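PDB 5T99: glycoside Hydrolase, which probably hydrolyses galactose-containing oligosaccharides derived from agarose, as a family 2 glycoside hydrolase that binds the inhibitor galacto-isofagomine. Local coordinates for residues A[332-337]-A[358-363]. Numbering follows the deposited sequence.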
# COMPACT_ATOMS: atom_id res chain seq x y z
N ARG A 332 -5.96 2.64 -7.29
CA ARG A 332 -5.26 3.51 -8.24
C ARG A 332 -3.74 3.41 -8.10
O ARG A 332 -3.03 3.21 -9.10
CB ARG A 332 -5.71 4.96 -8.04
CG ARG A 332 -4.97 5.98 -8.88
CD ARG A 332 -5.61 7.34 -8.71
NE ARG A 332 -4.87 8.40 -9.38
CZ ARG A 332 -3.92 9.15 -8.83
NH1 ARG A 332 -3.51 8.98 -7.57
NH2 ARG A 332 -3.36 10.10 -9.57
N LYS A 333 -3.27 3.53 -6.87
CA LYS A 333 -1.83 3.38 -6.57
C LYS A 333 -1.29 2.05 -7.08
O LYS A 333 -0.29 2.02 -7.77
CB LYS A 333 -1.59 3.53 -5.07
CG LYS A 333 -0.12 3.53 -4.67
CD LYS A 333 0.10 4.16 -3.31
CE LYS A 333 -0.56 3.39 -2.19
NZ LYS A 333 -0.36 4.08 -0.88
N LEU A 334 -1.97 0.96 -6.80
CA LEU A 334 -1.54 -0.36 -7.26
C LEU A 334 -1.63 -0.52 -8.78
O LEU A 334 -0.73 -1.12 -9.40
CB LEU A 334 -2.32 -1.47 -6.54
CG LEU A 334 -2.04 -1.53 -5.02
CD1 LEU A 334 -2.95 -2.54 -4.35
CD2 LEU A 334 -0.58 -1.90 -4.74
N GLN A 335 -2.69 0.03 -9.39
CA GLN A 335 -2.84 0.02 -10.85
C GLN A 335 -1.70 0.74 -11.57
O GLN A 335 -1.16 0.25 -12.57
CB GLN A 335 -4.16 0.67 -11.26
CG GLN A 335 -5.38 -0.19 -11.01
CD GLN A 335 -6.68 0.55 -11.27
OE1 GLN A 335 -6.73 1.79 -11.24
NE2 GLN A 335 -7.74 -0.20 -11.54
N ILE A 336 -1.34 1.91 -11.04
CA ILE A 336 -0.22 2.69 -11.59
C ILE A 336 1.08 1.90 -11.45
O ILE A 336 1.85 1.79 -12.41
CB ILE A 336 -0.17 4.11 -10.99
CG1 ILE A 336 -1.33 4.95 -11.56
CG2 ILE A 336 1.15 4.81 -11.27
CD1 ILE A 336 -1.64 6.21 -10.79
N MET A 337 1.30 1.30 -10.29
CA MET A 337 2.45 0.40 -10.12
C MET A 337 2.43 -0.78 -11.12
O MET A 337 3.47 -1.07 -11.73
CB MET A 337 2.57 -0.07 -8.67
CG MET A 337 2.92 1.04 -7.68
SD MET A 337 4.60 1.69 -7.89
CE MET A 337 4.30 3.10 -8.95
N ASP A 358 -6.50 -7.02 0.32
CA ASP A 358 -7.58 -7.51 -0.55
C ASP A 358 -7.33 -7.09 -1.99
O ASP A 358 -7.56 -7.88 -2.90
CB ASP A 358 -8.96 -7.04 -0.08
CG ASP A 358 -9.41 -7.71 1.21
OD1 ASP A 358 -8.96 -8.84 1.49
OD2 ASP A 358 -10.22 -7.09 1.94
N LEU A 359 -6.83 -5.88 -2.20
CA LEU A 359 -6.53 -5.40 -3.55
C LEU A 359 -5.39 -6.18 -4.17
O LEU A 359 -5.48 -6.60 -5.33
CB LEU A 359 -6.24 -3.89 -3.57
CG LEU A 359 -7.48 -3.01 -3.31
CD1 LEU A 359 -7.08 -1.58 -2.99
CD2 LEU A 359 -8.41 -3.04 -4.51
N CYS A 360 -4.33 -6.40 -3.40
CA CYS A 360 -3.18 -7.19 -3.87
C CYS A 360 -3.62 -8.59 -4.29
O CYS A 360 -3.22 -9.06 -5.35
CB CYS A 360 -2.08 -7.28 -2.79
SG CYS A 360 -1.23 -5.72 -2.44
N ASP A 361 -4.45 -9.22 -3.46
CA ASP A 361 -5.08 -10.51 -3.80
C ASP A 361 -5.80 -10.42 -5.16
O ASP A 361 -5.51 -11.21 -6.08
CB ASP A 361 -6.11 -10.94 -2.74
CG ASP A 361 -5.50 -11.29 -1.39
OD1 ASP A 361 -4.29 -11.54 -1.29
OD2 ASP A 361 -6.26 -11.34 -0.40
N ARG A 362 -6.72 -9.46 -5.27
CA ARG A 362 -7.52 -9.25 -6.49
C ARG A 362 -6.71 -8.86 -7.73
O ARG A 362 -7.11 -9.19 -8.84
CB ARG A 362 -8.59 -8.17 -6.25
CG ARG A 362 -9.99 -8.74 -6.10
CD ARG A 362 -10.98 -7.74 -5.53
NE ARG A 362 -10.73 -6.35 -5.91
CZ ARG A 362 -11.08 -5.80 -7.07
NH1 ARG A 362 -10.80 -4.52 -7.30
NH2 ARG A 362 -11.70 -6.52 -8.00
N MET A 363 -5.58 -8.19 -7.53
CA MET A 363 -4.74 -7.68 -8.64
C MET A 363 -3.49 -8.52 -8.94
O MET A 363 -2.68 -8.16 -9.80
CB MET A 363 -4.36 -6.22 -8.37
CG MET A 363 -5.56 -5.27 -8.39
SD MET A 363 -5.23 -3.64 -7.69
CE MET A 363 -4.14 -2.99 -8.95
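Leu-334 and Met-363 pass each other between two neighbouring helices, the leucine ending at side chains of 358-363 and the methionine at the backbone of 332-337. The leucine sends CD1 onto 358-363, where it rests 3.6 Å from Leu-359 CB, the two side chains meeting at a slant, and 4.1 Å from Cys-360 SG. In return the methionine lies against the base of Leu-334, SD 3.8 Å from Leu-334 CB, and its chain bends at the last torsion (chi3 70°) to lay CE against the backbone of 332-337. There the methyl lies 3.4 Å from both Leu-334 CB and Gln-335 N and also meets the CG of Gln-335, whose extended chain runs about at right angles to the methionine. The amide of Gln-335 turns elsewhere, its OE1 hydrogen-bonded to Arg-328. No hydrogen bond joins 332-337 to 358-363; the interface is apolar, although Lys-338 NZ binds Met-363 O close by. With an alanine in place of Met-363, a gap would probably open beside Leu-334 CB and Gln-335 CG, removing the packing on that side of the leucine. The axes of the two short segments approach to 10.7 Å and cross at -39°, a spacing bridged by these long side chains. Helices 327-339 and 354-363, either side in sequence of strand 344-346, pack here as successive outer helices of the TIM-barrel catalytic domain of family 2 glycoside hydrolases.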